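Local coordinates for tail spike protein gp49 (Pseudomonas phage LKA1, PDB 4RU4) that forms the trimeric tailspike of the phage and, as an O-specific polysaccharide lyase, degrades the surface polysaccharide of its Pseudomonas host, at residues Ala18-Val23 against Leu60-Asp65; Glu33-Ala36 against Glu40-Thr43; Leu318-Asp321 against His327-Asp330; Ala329-Asn334 against Cys338-Cys343. All coordinates share one frame; numbering follows the deposited sequence.

Contact 1: Ala18-Val23 against Leu60-Asp65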
loop_
_atom_site.group_PDB
_atom_site.type_symbol
_atom_site.label_atom_id
_atom_site.label_comp_id
_atom_site.label_asym_id
_atom_site.label_seq_id
_atom_site.Cartn_x
_atom_site.Cartn_y
_atom_site.Cartn_z
ATOM N N ALA B 18 15.190 -40.999 -5.745
ATOM C CA ALA B 18 15.986 -42.150 -5.291
ATOM C C ALA B 18 15.242 -43.472 -5.426
ATOM O O ALA B 18 15.822 -44.478 -5.840
ATOM C CB ALA B 18 16.437 -41.962 -3.831
ATOM N N GLN B 19 13.955 -43.470 -5.082
ATOM C CA GLN B 19 13.136 -44.678 -5.161
ATOM C C GLN B 19 13.009 -45.157 -6.583
ATOM O O GLN B 19 12.668 -46.315 -6.816
ATOM C CB GLN B 19 11.720 -44.427 -4.639
ATOM C CG GLN B 19 11.631 -44.180 -3.159
ATOM C CD GLN B 19 10.189 -44.014 -2.709
ATOM O OE1 GLN B 19 9.368 -43.440 -3.423
ATOM N NE2 GLN B 19 9.870 -44.547 -1.533
ATOM N N PHE B 20 13.219 -44.249 -7.533
ATOM C CA PHE B 20 13.136 -44.603 -8.936
ATOM C C PHE B 20 14.520 -44.676 -9.565
ATOM O O PHE B 20 14.655 -44.660 -10.798
ATOM C CB PHE B 20 12.201 -43.652 -9.690
ATOM C CG PHE B 20 10.760 -43.788 -9.283
ATOM C CD1 PHE B 20 10.275 -43.107 -8.185
ATOM C CD2 PHE B 20 9.899 -44.644 -9.972
ATOM C CE1 PHE B 20 8.947 -43.243 -7.776
ATOM C CE2 PHE B 20 8.552 -44.792 -9.562
ATOM C CZ PHE B 20 8.088 -44.085 -8.470
ATOM N N GLY B 21 15.552 -44.752 -8.721
ATOM C CA GLY B 21 16.898 -45.005 -9.210
ATOM C C GLY B 21 17.814 -43.814 -9.461
ATOM O O GLY B 21 18.910 -43.995 -9.964
ATOM N N ALA B 22 17.390 -42.605 -9.091
ATOM C CA ALA B 22 18.210 -41.409 -9.278
ATOM C C ALA B 22 19.576 -41.511 -8.588
ATOM O O ALA B 22 19.732 -42.215 -7.569
ATOM C CB ALA B 22 17.461 -40.172 -8.738
ATOM N N VAL B 23 20.549 -40.771 -9.119
ATOM C CA VAL B 23 21.847 -40.637 -8.458
ATOM C C VAL B 23 21.965 -39.254 -7.787
ATOM O O VAL B 23 22.194 -39.160 -6.584
ATOM C CB VAL B 23 23.008 -40.829 -9.447
ATOM C CG1 VAL B 23 24.363 -40.793 -8.708
ATOM C CG2 VAL B 23 22.838 -42.136 -10.201
ATOM N N LEU B 60 13.384 -39.005 -12.242
ATOM C CA LEU B 60 12.517 -37.892 -11.872
ATOM C C LEU B 60 11.246 -37.950 -12.674
ATOM O O LEU B 60 10.166 -37.776 -12.132
ATOM C CB LEU B 60 13.204 -36.562 -12.151
ATOM C CG LEU B 60 14.026 -35.990 -11.012
ATOM C CD1 LEU B 60 14.939 -34.907 -11.573
ATOM C CD2 LEU B 60 13.078 -35.426 -9.961
ATOM N N GLN B 61 11.373 -38.215 -13.972
ATOM C CA GLN B 61 10.179 -38.333 -14.821
ATOM C C GLN B 61 9.288 -39.477 -14.361
ATOM O O GLN B 61 8.053 -39.336 -14.331
ATOM C CB GLN B 61 10.532 -38.490 -16.316
ATOM C CG GLN B 61 9.295 -38.470 -17.220
ATOM C CD GLN B 61 8.595 -37.108 -17.191
ATOM O OE1 GLN B 61 9.169 -36.097 -17.600
ATOM N NE2 GLN B 61 7.368 -37.079 -16.684
ATOM N N ALA B 62 9.902 -40.604 -14.008
ATOM C CA ALA B 62 9.132 -41.770 -13.534
ATOM C C ALA B 62 8.429 -41.469 -12.211
ATOM O O ALA B 62 7.283 -41.917 -11.969
ATOM C CB ALA B 62 10.027 -43.018 -13.397
ATOM N N ALA B 63 9.102 -40.706 -11.354
ATOM C CA ALA B 63 8.494 -40.309 -10.085
ATOM C C ALA B 63 7.258 -39.442 -10.328
ATOM O O ALA B 63 6.197 -39.666 -9.727
ATOM C CB ALA B 63 9.511 -39.556 -9.198
ATOM N N VAL B 64 7.406 -38.437 -11.189
ATOM C CA VAL B 64 6.270 -37.616 -11.590
ATOM C C VAL B 64 5.165 -38.494 -12.167
ATOM O O VAL B 64 3.998 -38.334 -11.822
ATOM C CB VAL B 64 6.684 -36.531 -12.606
ATOM C CG1 VAL B 64 5.467 -35.912 -13.273
ATOM C CG2 VAL B 64 7.534 -35.453 -11.905
ATOM N N ASP B 65 5.543 -39.428 -13.041
ATOM C CA ASP B 65 4.580 -40.287 -13.715
ATOM C C ASP B 65 3.800 -41.173 -12.755
ATOM O O ASP B 65 2.723 -41.655 -13.085
ATOM C CB ASP B 65 5.278 -41.175 -14.751
ATOM C CG ASP B 65 5.675 -40.399 -16.016
ATOM O OD1 ASP B 65 5.287 -39.229 -16.140
ATOM O OD2 ASP B 65 6.375 -40.967 -16.875
#

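Contact 2: Glu33-Ala36 against Glu40-Thr43. With EDO (1,2-ethanediol), chain C.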
loop_
_atom_site.group_PDB
_atom_site.type_symbol
_atom_site.label_atom_id
_atom_site.label_comp_id
_atom_site.label_asym_id
_atom_site.label_seq_id
_atom_site.Cartn_x
_atom_site.Cartn_y
_atom_site.Cartn_z
ATOM N N GLU B 33 25.098 -46.822 -18.344
ATOM C CA GLU B 33 25.828 -47.283 -17.161
ATOM C C GLU B 33 25.152 -48.461 -16.465
ATOM O O GLU B 33 25.809 -49.235 -15.779
ATOM C CB GLU B 33 26.038 -46.151 -16.151
ATOM C CG GLU B 33 27.081 -45.142 -16.589
ATOM C CD GLU B 33 27.346 -44.050 -15.543
ATOM O OE1 GLU B 33 26.741 -44.098 -14.444
ATOM O OE2 GLU B 33 28.171 -43.150 -15.839
ATOM N N ARG B 34 23.844 -48.603 -16.642
ATOM C CA ARG B 34 23.104 -49.626 -15.915
ATOM C C ARG B 34 22.471 -50.681 -16.785
ATOM O O ARG B 34 22.255 -51.799 -16.328
ATOM C CB ARG B 34 21.980 -48.988 -15.097
ATOM C CG ARG B 34 22.305 -48.859 -13.671
ATOM C CD ARG B 34 21.222 -48.130 -12.924
ATOM N NE ARG B 34 21.874 -47.302 -11.933
ATOM C CZ ARG B 34 21.255 -46.463 -11.116
ATOM N NH1 ARG B 34 19.935 -46.336 -11.149
ATOM N NH2 ARG B 34 21.975 -45.763 -10.255
ATOM N N TYR B 35 22.095 -50.310 -18.006
ATOM C CA TYR B 35 21.360 -51.231 -18.860
ATOM C C TYR B 35 22.132 -51.441 -20.138
ATOM O O TYR B 35 22.589 -50.486 -20.762
ATOM C CB TYR B 35 19.943 -50.689 -19.155
ATOM C CG TYR B 35 19.234 -50.404 -17.872
ATOM C CD1 TYR B 35 18.726 -51.447 -17.110
ATOM C CD2 TYR B 35 19.161 -49.114 -17.373
ATOM C CE1 TYR B 35 18.118 -51.210 -15.890
ATOM C CE2 TYR B 35 18.559 -48.858 -16.160
ATOM C CZ TYR B 35 18.044 -49.913 -15.426
ATOM O OH TYR B 35 17.444 -49.674 -14.225
ATOM N N ALA B 36 22.268 -52.704 -20.520
ATOM C CA ALA B 36 22.966 -53.073 -21.735
ATOM C C ALA B 36 22.140 -52.737 -22.987
ATOM O O ALA B 36 22.696 -52.466 -24.047
ATOM C CB ALA B 36 23.312 -54.570 -21.696
ATOM N N GLU B 40 15.905 -53.316 -22.014
ATOM C CA GLU B 40 16.096 -53.528 -20.584
ATOM C C GLU B 40 15.850 -52.226 -19.828
ATOM O O GLU B 40 15.206 -52.220 -18.795
ATOM C CB GLU B 40 17.509 -54.035 -20.280
ATOM C CG GLU B 40 17.729 -55.483 -20.662
ATOM C CD GLU B 40 19.196 -55.877 -20.704
ATOM O OE1 GLU B 40 20.077 -54.994 -20.593
ATOM O OE2 GLU B 40 19.465 -57.088 -20.868
ATOM N N ALA B 41 16.366 -51.122 -20.337
ATOM C CA ALA B 41 16.099 -49.821 -19.694
ATOM C C ALA B 41 14.600 -49.480 -19.656
ATOM O O ALA B 41 14.103 -48.898 -18.677
ATOM C CB ALA B 41 16.891 -48.714 -20.396
ATOM N N GLN B 42 13.872 -49.828 -20.711
ATOM C CA GLN B 42 12.457 -49.451 -20.825
ATOM C C GLN B 42 11.557 -50.335 -19.974
ATOM O O GLN B 42 10.411 -49.984 -19.692
ATOM C CB GLN B 42 11.978 -49.459 -22.290
ATOM C CG GLN B 42 12.482 -48.238 -23.080
ATOM C CD GLN B 42 11.768 -48.084 -24.398
ATOM O OE1 GLN B 42 11.178 -49.054 -24.901
ATOM N NE2 GLN B 42 11.788 -46.860 -24.964
ATOM N N THR B 43 12.075 -51.491 -19.581
ATOM C CA THR B 43 11.400 -52.299 -18.579
ATOM C C THR B 43 11.298 -51.528 -17.260
ATOM O O THR B 43 10.332 -51.671 -16.525
ATOM C CB THR B 43 12.174 -53.581 -18.350
ATOM O OG1 THR B 43 12.078 -54.369 -19.547
ATOM C CG2 THR B 43 11.596 -54.348 -17.184
HETATM C C1 EDO C . 25.544 -46.379 -12.442
HETATM O O1 EDO C . 24.784 -47.443 -11.853
HETATM C C2 EDO C . 25.207 -45.043 -11.790
HETATM O O2 EDO C . 25.847 -44.934 -10.512
HETATM O O HOH W 1 21.873 -54.821 -18.452
#

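Contact 3: Leu318-Asp321 against His327-Asp330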
loop_
_atom_site.group_PDB
_atom_site.type_symbol
_atom_site.label_atom_id
_atom_site.label_comp_id
_atom_site.label_asym_id
_atom_site.label_seq_id
_atom_site.Cartn_x
_atom_site.Cartn_y
_atom_site.Cartn_z
ATOM N N LEU B 318 12.649 -5.720 -8.501
ATOM C CA LEU B 318 12.845 -6.083 -9.893
ATOM C C LEU B 318 14.039 -5.300 -10.453
ATOM O O LEU B 318 14.184 -4.095 -10.176
ATOM C CB LEU B 318 11.581 -5.758 -10.727
ATOM C CG LEU B 318 10.226 -6.227 -10.149
ATOM C CD1 LEU B 318 9.104 -5.874 -11.163
ATOM C CD2 LEU B 318 10.235 -7.707 -9.899
ATOM N N ARG B 319 14.866 -5.984 -11.229
ATOM C CA ARG B 319 16.001 -5.382 -11.952
ATOM C C ARG B 319 16.063 -5.914 -13.376
ATOM O O ARG B 319 15.660 -7.057 -13.644
ATOM C CB ARG B 319 17.326 -5.701 -11.252
ATOM C CG ARG B 319 17.480 -5.088 -9.851
ATOM C CD ARG B 319 18.798 -5.598 -9.180
ATOM N NE ARG B 319 19.095 -4.873 -7.936
ATOM C CZ ARG B 319 18.662 -5.229 -6.727
ATOM N NH1 ARG B 319 17.883 -6.302 -6.567
ATOM N NH2 ARG B 319 18.992 -4.496 -5.664
ATOM N N ASN B 320 16.536 -5.075 -14.300
ATOM C CA ASN B 320 16.784 -5.512 -15.661
ATOM C C ASN B 320 18.155 -5.018 -16.131
ATOM O O ASN B 320 18.893 -4.401 -15.359
ATOM C CB ASN B 320 15.630 -5.129 -16.630
ATOM C CG ASN B 320 15.698 -3.663 -17.118
ATOM O OD1 ASN B 320 16.377 -2.813 -16.522
ATOM N ND2 ASN B 320 14.990 -3.374 -18.214
ATOM N N ASP B 321 18.500 -5.319 -17.379
ATOM C CA ASP B 321 19.722 -4.818 -17.988
ATOM C C ASP B 321 19.409 -3.415 -18.500
ATOM O O ASP B 321 18.666 -3.245 -19.473
ATOM C CB ASP B 321 20.095 -5.731 -19.168
ATOM C CG ASP B 321 21.357 -5.281 -19.907
ATOM O OD1 ASP B 321 21.880 -4.186 -19.634
ATOM O OD2 ASP B 321 21.832 -6.038 -20.786
ATOM N N HIS B 327 11.806 -0.947 -20.440
ATOM C CA HIS B 327 11.321 -0.885 -19.082
ATOM C C HIS B 327 11.482 -2.231 -18.403
ATOM O O HIS B 327 11.323 -3.298 -19.035
ATOM C CB HIS B 327 9.837 -0.488 -19.093
ATOM C CG HIS B 327 8.996 -1.358 -19.978
ATOM N ND1 HIS B 327 8.785 -1.083 -21.312
ATOM C CD2 HIS B 327 8.329 -2.506 -19.720
ATOM C CE1 HIS B 327 8.015 -2.020 -21.838
ATOM N NE2 HIS B 327 7.713 -2.891 -20.888
ATOM N N CYS B 328 11.776 -2.172 -17.110
ATOM C CA CYS B 328 11.972 -3.370 -16.295
ATOM C C CYS B 328 10.636 -4.026 -15.895
ATOM O O CYS B 328 10.495 -5.249 -15.964
ATOM C CB CYS B 328 12.759 -3.004 -15.040
ATOM S SG CYS B 328 12.933 -4.386 -13.849
ATOM N N ALA B 329 9.675 -3.218 -15.455
ATOM C CA ALA B 329 8.357 -3.743 -15.063
ATOM C C ALA B 329 7.416 -3.643 -16.243
ATOM O O ALA B 329 7.171 -2.546 -16.725
ATOM C CB ALA B 329 7.798 -2.974 -13.890
ATOM N N ASP B 330 6.898 -4.780 -16.717
ATOM C CA ASP B 330 6.144 -4.768 -17.980
ATOM C C ASP B 330 4.667 -5.178 -17.826
ATOM O O ASP B 330 4.321 -6.003 -16.986
ATOM C CB ASP B 330 6.845 -5.669 -19.029
ATOM C CG ASP B 330 6.013 -5.851 -20.276
ATOM O OD1 ASP B 330 6.130 -4.997 -21.200
ATOM O OD2 ASP B 330 5.202 -6.817 -20.327
#

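Contact 4: Ala329-Asn334 against Cys338-Cys343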
loop_
_atom_site.group_PDB
_atom_site.type_symbol
_atom_site.label_atom_id
_atom_site.label_comp_id
_atom_site.label_asym_id
_atom_site.label_seq_id
_atom_site.Cartn_x
_atom_site.Cartn_y
_atom_site.Cartn_z
ATOM N N ALA B 329 9.675 -3.218 -15.455
ATOM C CA ALA B 329 8.357 -3.743 -15.063
ATOM C C ALA B 329 7.416 -3.643 -16.243
ATOM O O ALA B 329 7.171 -2.546 -16.725
ATOM C CB ALA B 329 7.798 -2.974 -13.890
ATOM N N ASP B 330 6.898 -4.780 -16.717
ATOM C CA ASP B 330 6.144 -4.768 -17.980
ATOM C C ASP B 330 4.667 -5.178 -17.826
ATOM O O ASP B 330 4.321 -6.003 -16.986
ATOM C CB ASP B 330 6.845 -5.669 -19.029
ATOM C CG ASP B 330 6.013 -5.851 -20.276
ATOM O OD1 ASP B 330 6.130 -4.997 -21.200
ATOM O OD2 ASP B 330 5.202 -6.817 -20.327
ATOM N N PHE B 331 3.801 -4.534 -18.606
ATOM C CA PHE B 331 2.522 -5.089 -19.026
ATOM C C PHE B 331 2.481 -4.885 -20.540
ATOM O O PHE B 331 2.857 -3.811 -21.019
ATOM C CB PHE B 331 1.345 -4.286 -18.459
ATOM C CG PHE B 331 1.182 -4.375 -16.969
ATOM C CD1 PHE B 331 0.802 -5.570 -16.367
ATOM C CD2 PHE B 331 1.334 -3.238 -16.173
ATOM C CE1 PHE B 331 0.634 -5.655 -15.001
ATOM C CE2 PHE B 331 1.159 -3.326 -14.796
ATOM C CZ PHE B 331 0.786 -4.539 -14.213
ATOM N N HIS B 332 2.003 -5.869 -21.300
ATOM C CA HIS B 332 1.696 -5.630 -22.726
ATOM C C HIS B 332 0.282 -5.049 -22.930
ATOM O O HIS B 332 -0.531 -4.979 -21.992
ATOM C CB HIS B 332 1.857 -6.925 -23.548
ATOM C CG HIS B 332 3.270 -7.224 -23.920
ATOM N ND1 HIS B 332 4.297 -7.202 -22.998
ATOM C CD2 HIS B 332 3.830 -7.557 -25.108
ATOM C CE1 HIS B 332 5.434 -7.497 -23.609
ATOM N NE2 HIS B 332 5.177 -7.731 -24.883
ATOM N N GLY B 333 -0.010 -4.601 -24.150
ATOM C CA GLY B 333 -1.288 -3.946 -24.409
ATOM C C GLY B 333 -2.546 -4.781 -24.296
ATOM O O GLY B 333 -3.651 -4.265 -24.521
ATOM N N ASN B 334 -2.418 -6.075 -23.995
ATOM C CA ASN B 334 -3.631 -6.832 -23.702
ATOM C C ASN B 334 -3.908 -7.005 -22.206
ATOM O O ASN B 334 -4.535 -7.984 -21.801
ATOM C CB ASN B 334 -3.623 -8.201 -24.411
ATOM C CG ASN B 334 -2.598 -9.161 -23.808
ATOM O OD1 ASN B 334 -1.563 -8.737 -23.311
ATOM N ND2 ASN B 334 -2.894 -10.463 -23.852
ATOM N N CYS B 338 -4.769 -4.413 -14.000
ATOM C CA CYS B 338 -3.632 -5.071 -13.359
ATOM C C CYS B 338 -2.786 -4.005 -12.676
ATOM O O CYS B 338 -2.912 -2.821 -12.985
ATOM C CB CYS B 338 -2.776 -5.767 -14.407
ATOM S SG CYS B 338 -3.531 -7.197 -15.194
ATOM N N SER B 339 -1.877 -4.413 -11.777
ATOM C CA SER B 339 -1.064 -3.425 -11.068
ATOM C C SER B 339 0.230 -3.991 -10.515
ATOM O O SER B 339 0.365 -5.219 -10.338
ATOM C CB SER B 339 -1.857 -2.779 -9.902
ATOM O OG SER B 339 -2.367 -3.757 -8.985
ATOM N N TYR B 340 1.185 -3.080 -10.281
ATOM C CA TYR B 340 2.344 -3.322 -9.399
ATOM C C TYR B 340 2.093 -2.500 -8.125
ATOM O O TYR B 340 1.695 -1.338 -8.197
ATOM C CB TYR B 340 3.674 -2.879 -10.051
ATOM C CG TYR B 340 4.157 -3.765 -11.194
ATOM C CD1 TYR B 340 3.614 -3.658 -12.457
ATOM C CD2 TYR B 340 5.173 -4.704 -10.997
ATOM C CE1 TYR B 340 4.047 -4.491 -13.513
ATOM C CE2 TYR B 340 5.614 -5.524 -12.051
ATOM C CZ TYR B 340 5.046 -5.403 -13.293
ATOM O OH TYR B 340 5.448 -6.211 -14.327
ATOM N N GLU B 341 2.338 -3.091 -6.960
ATOM C CA GLU B 341 2.091 -2.423 -5.689
ATOM C C GLU B 341 3.230 -2.779 -4.731
ATOM O O GLU B 341 3.636 -3.943 -4.666
ATOM C CB GLU B 341 0.757 -2.921 -5.103
ATOM C CG GLU B 341 -0.406 -2.581 -6.059
ATOM C CD GLU B 341 -1.745 -3.222 -5.727
ATOM O OE1 GLU B 341 -1.829 -3.993 -4.749
ATOM O OE2 GLU B 341 -2.715 -2.960 -6.494
ATOM N N ASN B 342 3.744 -1.774 -4.028
ATOM C CA ASN B 342 4.808 -1.983 -3.048
ATOM C C ASN B 342 6.010 -2.683 -3.653
ATOM O O ASN B 342 6.559 -3.578 -3.027
ATOM C CB ASN B 342 4.325 -2.799 -1.857
ATOM C CG ASN B 342 3.124 -2.171 -1.155
ATOM O OD1 ASN B 342 2.091 -2.805 -1.002
ATOM N ND2 ASN B 342 3.269 -0.948 -0.716
ATOM N N CYS B 343 6.399 -2.276 -4.856
ATOM C CA CYS B 343 7.552 -2.854 -5.539
ATOM C C CYS B 343 8.685 -1.849 -5.654
ATOM O O CYS B 343 8.441 -0.642 -5.837
ATOM C CB CYS B 343 7.147 -3.325 -6.950
ATOM S SG CYS B 343 6.082 -4.800 -6.932
#

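Contact 1: Ala18-Val23 against Leu60-Asp65
Phe20 lays its ring against Ala62 and Ala63, joining the loop near the N-terminus to the last turns of helix 55-65, the short helix that precedes the first strands of the right-handed parallel beta-helix. Along segment 18-23 the chain starts with a 3-10 turn at Ala18 and Gln19 and is drawn round by the bond from Gly21 N to Ala18 O. Phe20 follows directly and carries most of the contact. Its CG stands anti to the carbonyl carbon and beside the backbone N (chi1 -68°), and this turns one face of the ring onto the helix backbone. Ala63 CA lies over that face, 3.9 Å from the ring centroid and 19° off the normal, a CH-pi contact, while the methyl groups of the two alanines meet the ring carbons nearer the chain. The small side chains let the ring come this close to the helical backbone. Phe20 O accepts a hydrogen bond from Tyr45 OH. Gly21 takes a positive phi of 95°, and its O is bound by Arg34. Ala22 then aims its CB back at the helix, where it packs on Ala59 and Asp56, about one and two turns earlier than Ala62, and Val23 N is held by Asp56 OD1. No hydrogen bond crosses between the two segments, and the join is apolar: Phe20 CD2 lies 3.8 Å from Ala62 CB, and Phe20 CD1 lies 3.8 Å from Ala63 CB.

Contact 2: Glu33-Ala36 against Glu40-Thr43
Tyr35 packs its ring on Ala41, the residue whose CA is nearest to its own across the turn. With CG anti to the carbonyl carbon (chi1 -55°), the ring leans over the helix so that Ala41 CA sits above one face, 4.0 Å from the centroid and 23° off the normal, a CH-pi contact. Ala41 CB adds to it, 3.8 Å from Tyr35 CD2. The opposite face is covered toward its rim by Arg34 CB, which leaves the ring sandwiched between its own neighbour and the helix. Glu40 reaches back with an extended chain beyond CG, bringing OE1 to 3.2 Å from Ala36 N in a weak, bent hydrogen bond (126°). A water bridges the same two atoms: it accepts from Ala36 N at 3.0 Å and donates to Glu40 OE1 at 2.8 Å. The Arg34 chain is bent at chi3, and its NE makes a nearly straight bond of 2.9 Å to O1 of a 1,2-ethanediol, probably from the crystallisation liquor, lying at the guanidinium edge. Thr37 OG1, bonded to Glu40 N, is an N-cap at the start of helix 38-44, and Glu40, three residues on, turns its carboxylate back toward the same end, consistent with a capping box.

Contact 3: Leu318-Asp321 against His327-Asp330
The contact belongs to the pectin lyase-like beta-helix, where after strand 317-320 the chain turns a corner and 327-330 continues the wall of the same coil, sending Cys328 and Ala329 to meet the strand. Cys328 is central to the contact. Its CB is directed toward the strand, and with SG anti to the backbone N (chi1 174°) the sulfur rests 3.7 Å from Leu318 CB and 3.5 Å from Arg319 C, against both side chain and backbone. Asn320 comes from the other end of the strand, with its amide alongside Cys328: CG is 3.7 Å from Cys328 CB, and ND2 is 3.6 Å from Cys328 CA. That amide nitrogen is tied elsewhere, to Arg292 O and Thr326 O, which fixes the side chain between the preceding coil and the loop. Leu318 extends further inward, and its CD1 just reaches Ala329 CB at 4.2 Å. Arg319, between Leu318 and Asn320, faces the other way and forms a salt bridge with Asp280 of the second subunit. Within the loop, His327 NE2 gives a straight hydrogen bond of 2.7 Å to Asp330 OD1, in the plane of the imidazole and to the anti lone pair of the carboxylate; the other oxygen, OD2, takes His332. Residues alternating between interior and exterior, here with the outward Arg319 meeting another subunit, are typical of strands of a parallel beta-helix.

Contact 4: Ala329-Asn334 against Cys338-Cys343
Segment 329-331 and segment 338-340 run in opposite directions, 177° apart, with their nearest CA atoms more than 8 Å from each other, so side chains rather than backbones bridge the gap inside the beta-helix. Phe331 and Tyr340 point at each other from the two sides and slide past in opposite directions. The edge of the tyrosine, at CE1 and CD1, meets the face of the phenylalanine in an offset edge-to-face pair, centroids 4.9 Å apart and planes at 62°; the closest atoms are Phe331 CZ and Tyr340 CE1 at 3.3 Å. Past this pair Phe331 CE1 touches Cys338 CB at 3.5 Å, and the Cys338 sulfur lies obliquely to the same ring. Tyr340 is held on its own account as well. Ala329 CB sits over one of its faces, 3.9 Å from the centroid, and the ring of Tyr358 on the adjacent parallel strand 356-359 runs nearly parallel to it. With CG anti to the carbonyl carbon (chi1 -72°), the tyrosine carries its hydroxyl across to the other segment, where OH donates to Asp330 O at 2.9 Å, the donor tilted from the carbonyl plane. The phenol thereby brings its one polar group to a backbone acceptor in a buried, largely apolar interior, and the bond ties the end of the ring to the other segment.

How the contacts relate
The four contacts form two pairs at different levels of the spike. Contacts 1 and 2 lie near the N-terminus with centres 14 Å apart; contact 2 is nested in the loop that contact 1 closes, and Arg34 NH1 joins them by a probable hydrogen bond of 2.8 Å to Gly21 O. Contacts 3 and 4 are neighbours in the beta-helix, centres 11 Å apart, sharing Ala329 and Asp330, and touching where Leu318 CD1 lies 3.6 Å from Tyr340 CE2. Contacts 1 and 3 have centres 37 Å apart. Gly368, a calcium ligand, lies about 10 Å from the side chain of His327 in contact 3, a distance between the two residues too long for direct contact.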